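PDB 7LKK: aminofutalosine deaminase from Helicobacter pylori, which deaminates aminofutalosine in the menaquinone pathway as a metal-dependent hydrolase of the amidohydrolase family. Local coordinates for residues Lys177-Lys180 with Lys186-Ala189; Ser216-His221 with Asp264-Thr269; Glu282-Ile287 with Leu313-Glu318. All coordinates share one frame; numbering follows the deposited sequence.

In the fold
Contacts 1, 2 and 3 follow one another along the chain and all belong to the amidohydrolase TIM barrel. Contact 1 closes the unit of strand 152-159, helix 166-180 and strand 187-193. The centre of contact 2 lies about 18 Å away on the next strand, 218-222, and the two touch where Ala189 O lies 3.6 Å from Ser216 OG. Contact 3 joins two outer helices, 281-291 and 313-318; its centre is about 17 Å from that of contact 2, and a salt bridge from Asp264 OD2 to Arg286 NH2 (3.0 Å) connects them. Contacts 1 and 3 are about 32 Å apart between centres. Only contact 2 contains an iron ligand, His221; contact 1 is helix-on-strand packing and contact 3 helix packing in the outer layer.

Contact 1: residues Lys177-Lys180 with Lys186-Ala189; sequences KELK and KLKA
In the TIM barrel of this amidohydrolase, the last turn of helix 166-180 packs on the start of strand 187-193, which pairs in parallel with strand 152-159, so the contact lies where a beta-alpha-beta unit closes. The backbones come nearest at Lys180 and Ala189, whose CA atoms are 5.7 Å apart. At the centre is the methyl group of Ala189, which points toward the helix and is touched by two successive residues. Leu179 meets it with its branch point, CG lying 3.7 Å from Ala189 CB, while Leu179 CD2 rests beside the same methyl at 3.9 Å. The other branch, Leu179 CD1, extends to Leu187 CD2 at a looser 4.4 Å. Leu179 and Leu187 both also touch Val155 of strand 152-159.

Lys180 reaches the strand differently. Its CB points away, but the chain bends twice, at chi2 (-67°) and chi3 (-72°), and this double bend brings CD to 3.6 Å from Ala189 CB. The aliphatic part thus covers the alanine while the ammonium group turns to polar partners. Lys180 NZ forms a salt bridge with Glu183 in the connecting loop and donates to a water at 3.0 Å; that water in turn donates to Ala189 O at 2.7 Å. Glu183 also accepts a hydrogen bond from Ala189 N, so one loop carboxylate ties the helix end to the strand. This is the return from helix to strand in a beta-alpha-beta unit of the beta/alpha barrel.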
loop_
_atom_site.group_PDB
_atom_site.type_symbol
_atom_site.label_atom_id
_atom_site.label_comp_id
_atom_site.label_asym_id
_atom_site.label_seq_id
_atom_site.Cartn_x
_atom_site.Cartn_y
_atom_site.Cartn_z
ATOM N N LYS A 177 25.678 -5.059 29.149
ATOM C CA LYS A 177 26.130 -4.134 30.184
ATOM C C LYS A 177 26.516 -2.791 29.578
ATOM O O LYS A 177 26.273 -1.734 30.171
ATOM C CB LYS A 177 27.306 -4.742 30.950
ATOM C CG LYS A 177 28.047 -3.766 31.843
ATOM C CD LYS A 177 27.247 -3.453 33.096
ATOM C CE LYS A 177 28.154 -2.997 34.229
ATOM N NZ LYS A 177 27.420 -2.876 35.518
ATOM N N GLU A 178 27.110 -2.820 28.384
ATOM C CA GLU A 178 27.435 -1.589 27.673
ATOM C C GLU A 178 26.172 -0.811 27.326
ATOM O O GLU A 178 26.143 0.421 27.422
ATOM C CB GLU A 178 28.229 -1.933 26.414
ATOM C CG GLU A 178 28.669 -0.763 25.562
ATOM C CD GLU A 178 29.529 -1.212 24.396
ATOM O OE1 GLU A 178 30.087 -2.330 24.468
ATOM O OE2 GLU A 178 29.643 -0.460 23.406
ATOM N N LEU A 179 25.112 -1.521 26.931
ATOM C CA LEU A 179 23.836 -0.869 26.648
ATOM C C LEU A 179 23.186 -0.352 27.924
ATOM O O LEU A 179 22.619 0.747 27.938
ATOM C CB LEU A 179 22.905 -1.843 25.931
ATOM C CG LEU A 179 21.502 -1.333 25.596
ATOM C CD1 LEU A 179 21.579 -0.091 24.723
ATOM C CD2 LEU A 179 20.679 -2.424 24.928
ATOM N N LYS A 180 23.254 -1.137 29.002
ATOM C CA LYS A 180 22.665 -0.725 30.272
ATOM C C LYS A 180 23.283 0.571 30.777
ATOM O O LYS A 180 22.590 1.411 31.361
ATOM C CB LYS A 180 22.829 -1.833 31.313
ATOM C CG LYS A 180 21.808 -2.952 31.211
ATOM C CD LYS A 180 20.407 -2.463 31.551
ATOM C CE LYS A 180 20.254 -2.180 33.036
ATOM N NZ LYS A 180 18.828 -1.951 33.401
ATOM N N LYS A 186 15.302 8.614 28.226
ATOM C CA LYS A 186 14.859 8.368 26.862
ATOM C C LYS A 186 15.302 7.021 26.306
ATOM O O LYS A 186 14.862 6.651 25.212
ATOM C CB LYS A 186 15.357 9.480 25.926
ATOM C CG LYS A 186 14.706 10.832 26.166
ATOM C CD LYS A 186 14.577 11.613 24.870
ATOM C CE LYS A 186 15.934 12.091 24.379
ATOM N NZ LYS A 186 16.407 13.278 25.142
ATOM N N LEU A 187 16.159 6.286 27.013
ATOM C CA LEU A 187 16.690 5.021 26.518
ATOM C C LEU A 187 16.463 3.940 27.562
ATOM O O LEU A 187 16.969 4.040 28.685
ATOM C CB LEU A 187 18.181 5.134 26.186
ATOM C CG LEU A 187 18.793 3.860 25.601
ATOM C CD1 LEU A 187 17.955 3.372 24.436
ATOM C CD2 LEU A 187 20.236 4.080 25.171
ATOM N N LYS A 188 15.707 2.911 27.189
ATOM C CA LYS A 188 15.511 1.724 28.006
ATOM C C LYS A 188 16.199 0.543 27.336
ATOM O O LYS A 188 16.018 0.315 26.135
ATOM C CB LYS A 188 14.021 1.430 28.206
ATOM C CG LYS A 188 13.739 0.097 28.886
ATOM C CD LYS A 188 12.376 0.084 29.566
ATOM C CE LYS A 188 11.262 0.418 28.587
ATOM N NZ LYS A 188 9.926 0.476 29.248
ATOM N N ALA A 189 16.990 -0.196 28.105
ATOM C CA ALA A 189 17.685 -1.363 27.584
ATOM C C ALA A 189 16.799 -2.596 27.695
ATOM O O ALA A 189 16.143 -2.817 28.716
ATOM C CB ALA A 189 19.000 -1.592 28.331
HETATM O O HOH W 1 16.845 -2.916 31.342
#

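Contact 2: residues Ser216-His221 with Asp264-Thr269; sequences SLLSTH and DMFKDT. With FE (Fe (III) ion), chain E; MCF ((8R)-3-(5-S-methyl-5-thio-beta-D-ribofuranosyl)-3,6,7,8-tetrahydroimidazo[4,5-d][1,3]diazepin-8-ol), chain J; EDO (1,2-ethanediol), chain H.
Leu218 and Phe266 meet behind barrel strand 218-222, on the side turned from the active site of this TIM-barrel hydrolase. Leu218 is modelled in two conformers; in the one described here, its CD1 comes to the edge of the phenyl ring, near its plane, at 4.1 Å from Phe266 CD1. Two residues along the strand, Thr220 turns its methyl to the far end of the same ring, with CG2 at 4.3 Å from Phe266 CZ. Phe266 CG stands anti to its own carbonyl carbon (chi1 -57°), which carries the ring from the loop toward the strand. The loop is shaped by a type I turn, Asp264 to Lys267, closed by a hydrogen bond from Lys267 N to Asp264 O. Thr269, farther along the loop segment, adds its CG2 methyl to Leu218 CD1, in that same conformer, at a looser 4.4 Å. On their other sides, Leu218 packs on Ala211 of helix 201-213, and Phe266 on Val291 of helix 281-291. The hydroxyl of Thr220 is engaged with Tyr262 OH and Val193 O, so this buried side chain has polar partners as well as its methyl contact.

His221, at the end of the segment, serves the active site. Its ring, turned at chi2 98°, directs NE2 to the iron(III) ion, while ND1 is hydrogen-bonded to His194 O; the second ring nitrogen is thereby held, and the ring's rotation probably fixed. His79, His81 and Asp328 belong to the same metal site. The inhibitor methylthio-coformycin lies over one face of the imidazole, its C5 above the ring centre. Its hydroxyl also reaches the metal: MCF O8 is 2.0 Å from the iron, and His221 NE2 is 2.4 Å from the same ion.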
loop_
_atom_site.group_PDB
_atom_site.type_symbol
_atom_site.label_atom_id
_atom_site.label_comp_id
_atom_site.label_asym_id
_atom_site.label_seq_id
_atom_site.Cartn_x
_atom_site.Cartn_y
_atom_site.Cartn_z
ATOM N N SER A 216 14.244 -6.586 32.315
ATOM C CA SER A 216 14.224 -6.112 30.940
ATOM C C SER A 216 13.065 -6.731 30.167
ATOM O O SER A 216 12.627 -7.849 30.453
ATOM C CB SER A 216 15.542 -6.441 30.230
ATOM O OG SER A 216 16.622 -5.702 30.772
ATOM N N LEU A 217 12.577 -5.993 29.173
ATOM C CA LEU A 217 11.595 -6.542 28.254
ATOM C C LEU A 217 12.260 -7.545 27.314
ATOM O O LEU A 217 13.483 -7.571 27.153
ATOM C CB LEU A 217 10.932 -5.430 27.435
ATOM C CG LEU A 217 9.752 -4.634 27.999
ATOM C CD1 LEU A 217 9.885 -4.354 29.488
ATOM C CD2 LEU A 217 9.588 -3.335 27.219
ATOM N N LEU A 218 11.437 -8.383 26.687
ATOM C CA LEU A 218 11.920 -9.373 25.735
ATOM C C LEU A 218 11.155 -9.250 24.425
ATOM O O LEU A 218 10.016 -8.778 24.390
ATOM C CB LEU A 218 11.787 -10.804 26.281
ATOM C CG LEU A 218 12.825 -11.223 27.324
ATOM C CD1 LEU A 218 12.333 -12.419 28.126
ATOM C CD2 LEU A 218 14.161 -11.527 26.660
ATOM N N SER A 219 11.802 -9.678 23.345
ATOM C CA SER A 219 11.202 -9.669 22.021
ATOM C C SER A 219 11.762 -10.851 21.246
ATOM O O SER A 219 12.879 -11.304 21.509
ATOM C CB SER A 219 11.473 -8.354 21.280
ATOM O OG SER A 219 10.804 -8.319 20.031
ATOM N N THR A 220 10.976 -11.356 20.300
ATOM C CA THR A 220 11.405 -12.503 19.513
ATOM C C THR A 220 10.583 -12.575 18.234
ATOM O O THR A 220 9.424 -12.151 18.200
ATOM C CB THR A 220 11.276 -13.809 20.312
ATOM O OG1 THR A 220 11.807 -14.900 19.549
ATOM C CG2 THR A 220 9.821 -14.093 20.666
ATOM N N HIS A 221 11.209 -13.091 17.176
ATOM C CA HIS A 221 10.507 -13.429 15.944
ATOM C C HIS A 221 9.938 -14.835 16.079
ATOM O O HIS A 221 10.652 -15.758 16.483
ATOM C CB HIS A 221 11.444 -13.348 14.738
ATOM C CG HIS A 221 12.084 -12.008 14.557
ATOM N ND1 HIS A 221 13.358 -11.725 15.001
ATOM C CD2 HIS A 221 11.627 -10.872 13.980
ATOM C CE1 HIS A 221 13.659 -10.474 14.704
ATOM N NE2 HIS A 221 12.625 -9.933 14.084
ATOM N N ASP A 264 7.182 -21.918 25.823
ATOM C CA ASP A 264 7.234 -22.101 27.270
ATOM C C ASP A 264 8.458 -21.456 27.906
ATOM O O ASP A 264 8.422 -21.145 29.101
ATOM C CB ASP A 264 7.191 -23.590 27.615
ATOM C CG ASP A 264 5.850 -24.222 27.297
ATOM O OD1 ASP A 264 4.926 -23.487 26.883
ATOM O OD2 ASP A 264 5.720 -25.455 27.456
ATOM N N MET A 265 9.535 -21.246 27.141
ATOM C CA MET A 265 10.704 -20.555 27.680
ATOM C C MET A 265 10.350 -19.170 28.204
ATOM O O MET A 265 10.974 -18.691 29.158
ATOM C CB MET A 265 11.790 -20.430 26.613
ATOM C CG MET A 265 12.502 -21.718 26.256
ATOM S SD MET A 265 14.000 -21.371 25.313
ATOM C CE MET A 265 13.328 -20.369 23.987
ATOM N N PHE A 266 9.373 -18.508 27.587
ATOM C CA PHE A 266 8.989 -17.151 27.942
ATOM C C PHE A 266 7.840 -17.110 28.944
ATOM O O PHE A 266 7.202 -16.063 29.095
ATOM C CB PHE A 266 8.621 -16.368 26.678
ATOM C CG PHE A 266 9.725 -16.318 25.657
ATOM C CD1 PHE A 266 10.633 -15.272 25.651
ATOM C CD2 PHE A 266 9.859 -17.321 24.712
ATOM C CE1 PHE A 266 11.653 -15.226 24.719
ATOM C CE2 PHE A 266 10.878 -17.281 23.776
ATOM C CZ PHE A 266 11.774 -16.231 23.779
ATOM N N LYS A 267 7.574 -18.223 29.624
ATOM C CA LYS A 267 6.497 -18.285 30.604
ATOM C C LYS A 267 6.661 -17.204 31.666
ATOM O O LYS A 267 7.750 -17.014 32.214
ATOM C CB LYS A 267 6.467 -19.671 31.254
ATOM C CG LYS A 267 5.470 -19.811 32.388
ATOM C CD LYS A 267 5.167 -21.270 32.677
ATOM C CE LYS A 267 5.452 -21.621 34.127
ATOM N NZ LYS A 267 6.884 -21.980 34.338
ATOM N N ASP A 268 5.567 -16.499 31.948
ATOM C CA ASP A 268 5.519 -15.434 32.951
ATOM C C ASP A 268 6.587 -14.371 32.688
ATOM O O ASP A 268 7.430 -14.067 33.534
ATOM C CB ASP A 268 5.658 -16.011 34.364
ATOM C CG ASP A 268 4.596 -17.045 34.683
ATOM O OD1 ASP A 268 4.957 -18.173 35.073
ATOM O OD2 ASP A 268 3.396 -16.728 34.549
ATOM N N THR A 269 6.528 -13.796 31.488
ATOM C CA THR A 269 7.432 -12.729 31.083
ATOM C C THR A 269 6.635 -11.650 30.361
ATOM O O THR A 269 5.458 -11.822 30.043
ATOM C CB THR A 269 8.557 -13.238 30.167
ATOM O OG1 THR A 269 7.987 -13.914 29.039
ATOM C CG2 THR A 269 9.486 -14.189 30.913
HETATM FE FE FE E . 12.459 -7.940 12.817
HETATM O O8 MCF J . 12.235 -9.349 11.471
HETATM C C8 MCF J . 12.722 -9.190 10.163
HETATM C C7 MCF J . 12.542 -10.442 9.312
HETATM N N6 MCF J . 12.634 -11.631 10.122
HETATM C C5 MCF J . 13.752 -11.792 11.024
HETATM N N4 MCF J . 14.835 -10.836 11.227
HETATM C C10 MCF J . 15.178 -9.521 10.632
HETATM C C9 MCF J . 14.186 -8.701 10.129
HETATM N N1 MCF J . 14.768 -7.601 9.673
HETATM C C2 MCF J . 16.082 -7.678 9.879
HETATM N N3 MCF J . 16.324 -8.849 10.475
HETATM C C1S MCF J . 17.700 -9.298 10.851
HETATM C C2S MCF J . 17.784 -9.957 12.248
HETATM O O2S MCF J . 17.912 -9.011 13.221
HETATM O O4S MCF J . 18.095 -10.216 10.051
HETATM C C4S MCF J . 19.175 -11.096 10.877
HETATM C C3S MCF J . 19.059 -10.784 12.136
HETATM O O3S MCF J . 20.244 -9.952 12.556
HETATM C C5S MCF J . 18.888 -12.572 10.666
HETATM S S5S MCF J . 20.437 -13.515 10.771
HETATM C C6S MCF J . 20.052 -15.260 11.094
HETATM C C1 EDO H . 10.688 -10.861 32.150
HETATM O O1 EDO H . 10.038 -10.127 31.106
HETATM C C2 EDO H . 11.223 -9.890 33.194
HETATM O O2 EDO H . 12.344 -9.182 32.654
#

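Contact 3: residues Glu282-Ile287 with Leu313-Glu318; sequences EALKRI and LERVRE
Leu284 drives its CD1 methyl onto the side of helix 313-318, over the aliphatic part of Arg315, in a helix-to-helix contact on the outside of the TIM barrel. The axes of the two short helical segments approach to 9.5 Å with a signed crossing angle of -45°, so the helices run in broadly the same N-to-C sense but obliquely. Leu284 and Val316 are the nearest pair of backbones, their CA atoms 7.2 Å apart.

The extended leucine (CG trans to the carbonyl carbon and alongside the backbone N, chi1 -71°; CD1 carried outward at chi2 -176°) explains how a single methyl spans the gap. Its CD1 is 4.0 Å from Arg315 CG, and the two side chains run at about a right angle, the leucine tip meeting the flank of the arginine chain. The same methyl reaches the backbone behind it, 4.1 Å from Val316 CA, and touches the valine branch CG2 at 4.2 Å. Val316 CB points away from helix 281-291, and of its two methyls CG2 is the one that touches Leu284; its packing continues inward on Leu296 of strand 294-298. Leu284 touches Leu296 too, and both side chains thus meet the same residue of that strand.

Arg315 keeps its methylene groups against Leu284 while bending at chi3, and its NH1 makes a weak hydrogen bond to Ala279 O, in the loop before helix 281-291. Nearer the solvent, Lys285 curls its end back through bends at chi3 and chi4 toward the C-terminal end of helix 313-318. The approach is loose: Lys285 NZ stops 4.1 Å from Glu318 O.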
loop_
_atom_site.group_PDB
_atom_site.type_symbol
_atom_site.label_atom_id
_atom_site.label_comp_id
_atom_site.label_asym_id
_atom_site.label_seq_id
_atom_site.Cartn_x
_atom_site.Cartn_y
_atom_site.Cartn_z
ATOM N N GLU A 282 -3.950 -22.855 18.559
ATOM C CA GLU A 282 -3.425 -23.431 19.793
ATOM C C GLU A 282 -2.128 -22.748 20.210
ATOM O O GLU A 282 -1.917 -22.472 21.398
ATOM C CB GLU A 282 -3.209 -24.935 19.628
ATOM C CG GLU A 282 -2.707 -25.618 20.895
ATOM C CD GLU A 282 -2.058 -26.962 20.624
ATOM O OE1 GLU A 282 -2.460 -27.635 19.651
ATOM O OE2 GLU A 282 -1.145 -27.344 21.387
ATOM N N ALA A 283 -1.253 -22.456 19.245
ATOM C CA ALA A 283 0.008 -21.796 19.567
ATOM C C ALA A 283 -0.224 -20.391 20.108
ATOM O O ALA A 283 0.411 -19.982 21.087
ATOM C CB ALA A 283 0.907 -21.755 18.332
ATOM N N LEU A 284 -1.133 -19.635 19.486
ATOM C CA LEU A 284 -1.444 -18.300 19.985
ATOM C C LEU A 284 -2.068 -18.364 21.374
ATOM O O LEU A 284 -1.767 -17.533 22.240
ATOM C CB LEU A 284 -2.371 -17.577 19.009
ATOM C CG LEU A 284 -1.769 -17.139 17.673
ATOM C CD1 LEU A 284 -2.790 -16.346 16.866
ATOM C CD2 LEU A 284 -0.505 -16.323 17.891
ATOM N N LYS A 285 -2.946 -19.344 21.602
ATOM C CA LYS A 285 -3.525 -19.517 22.931
ATOM C C LYS A 285 -2.464 -19.934 23.942
ATOM O O LYS A 285 -2.503 -19.509 25.103
ATOM C CB LYS A 285 -4.653 -20.546 22.878
ATOM C CG LYS A 285 -5.925 -20.037 22.219
ATOM C CD LYS A 285 -7.021 -21.087 22.275
ATOM C CE LYS A 285 -7.940 -20.851 23.461
ATOM N NZ LYS A 285 -8.134 -19.396 23.719
ATOM N N ARG A 286 -1.508 -20.763 23.515
ATOM C CA ARG A 286 -0.401 -21.137 24.388
ATOM C C ARG A 286 0.439 -19.922 24.752
ATOM O O ARG A 286 0.858 -19.769 25.905
ATOM C CB ARG A 286 0.463 -22.200 23.710
ATOM C CG ARG A 286 1.549 -22.783 24.601
ATOM C CD ARG A 286 1.002 -23.895 25.477
ATOM N NE ARG A 286 2.064 -24.692 26.085
ATOM C CZ ARG A 286 1.874 -25.882 26.645
ATOM N NH1 ARG A 286 0.661 -26.417 26.671
ATOM N NH2 ARG A 286 2.895 -26.540 27.180
ATOM N N ILE A 287 0.700 -19.050 23.776
ATOM C CA ILE A 287 1.434 -17.816 24.045
ATOM C C ILE A 287 0.702 -16.990 25.094
ATOM O O ILE A 287 1.302 -16.505 26.062
ATOM C CB ILE A 287 1.630 -17.018 22.744
ATOM C CG1 ILE A 287 2.653 -17.695 21.831
ATOM C CG2 ILE A 287 2.064 -15.601 23.043
ATOM C CD1 ILE A 287 2.725 -17.084 20.447
ATOM N N LEU A 313 -5.996 -11.876 11.397
ATOM C CA LEU A 313 -6.475 -11.070 12.516
ATOM C C LEU A 313 -7.642 -11.734 13.237
ATOM O O LEU A 313 -7.789 -11.568 14.454
ATOM C CB LEU A 313 -6.878 -9.678 12.029
ATOM C CG LEU A 313 -5.731 -8.786 11.555
ATOM C CD1 LEU A 313 -6.262 -7.442 11.096
ATOM C CD2 LEU A 313 -4.694 -8.608 12.656
ATOM N N GLU A 314 -8.481 -12.473 12.510
ATOM C CA GLU A 314 -9.553 -13.218 13.161
ATOM C C GLU A 314 -8.985 -14.260 14.113
ATOM O O GLU A 314 -9.475 -14.419 15.237
ATOM C CB GLU A 314 -10.450 -13.879 12.114
ATOM C CG GLU A 314 -11.382 -12.920 11.387
ATOM C CD GLU A 314 -10.669 -12.084 10.341
ATOM O OE1 GLU A 314 -9.664 -12.565 9.773
ATOM O OE2 GLU A 314 -11.118 -10.947 10.079
ATOM N N ARG A 315 -7.946 -14.977 13.681
ATOM C CA ARG A 315 -7.286 -15.937 14.559
ATOM C C ARG A 315 -6.715 -15.255 15.793
ATOM O O ARG A 315 -6.812 -15.784 16.906
ATOM C CB ARG A 315 -6.186 -16.667 13.791
ATOM C CG ARG A 315 -5.651 -17.903 14.486
ATOM C CD ARG A 315 -4.476 -18.464 13.715
ATOM N NE ARG A 315 -4.903 -19.427 12.708
ATOM C CZ ARG A 315 -4.099 -19.942 11.784
ATOM N NH1 ARG A 315 -2.825 -19.577 11.736
ATOM N NH2 ARG A 315 -4.570 -20.816 10.905
ATOM N N VAL A 316 -6.102 -14.083 15.612
ATOM C CA VAL A 316 -5.559 -13.340 16.745
ATOM C C VAL A 316 -6.670 -12.989 17.726
ATOM O O VAL A 316 -6.504 -13.100 18.948
ATOM C CB VAL A 316 -4.820 -12.083 16.250
ATOM C CG1 VAL A 316 -4.514 -11.148 17.410
ATOM C CG2 VAL A 316 -3.540 -12.474 15.514
ATOM N N ARG A 317 -7.821 -12.565 17.204
ATOM C CA ARG A 317 -8.961 -12.255 18.059
ATOM C C ARG A 317 -9.482 -13.504 18.759
ATOM O O ARG A 317 -9.809 -13.463 19.951
ATOM C CB ARG A 317 -10.061 -11.601 17.221
ATOM C CG ARG A 317 -11.261 -11.113 18.008
ATOM C CD ARG A 317 -12.114 -10.183 17.152
ATOM N NE ARG A 317 -12.685 -10.869 15.996
ATOM C CZ ARG A 317 -13.132 -10.251 14.905
ATOM N NH1 ARG A 317 -13.068 -8.930 14.813
ATOM N NH2 ARG A 317 -13.640 -10.956 13.904
ATOM N N GLU A 318 -9.557 -14.626 18.036
ATOM C CA GLU A 318 -10.032 -15.871 18.633
ATOM C C GLU A 318 -9.137 -16.332 19.777
ATOM O O GLU A 318 -9.620 -16.962 20.727
ATOM C CB GLU A 318 -10.135 -16.954 17.558
ATOM C CG GLU A 318 -11.209 -16.672 16.517
ATOM C CD GLU A 318 -10.979 -17.410 15.214
ATOM O OE1 GLU A 318 -10.084 -18.281 15.170
ATOM O OE2 GLU A 318 -11.697 -17.119 14.231
#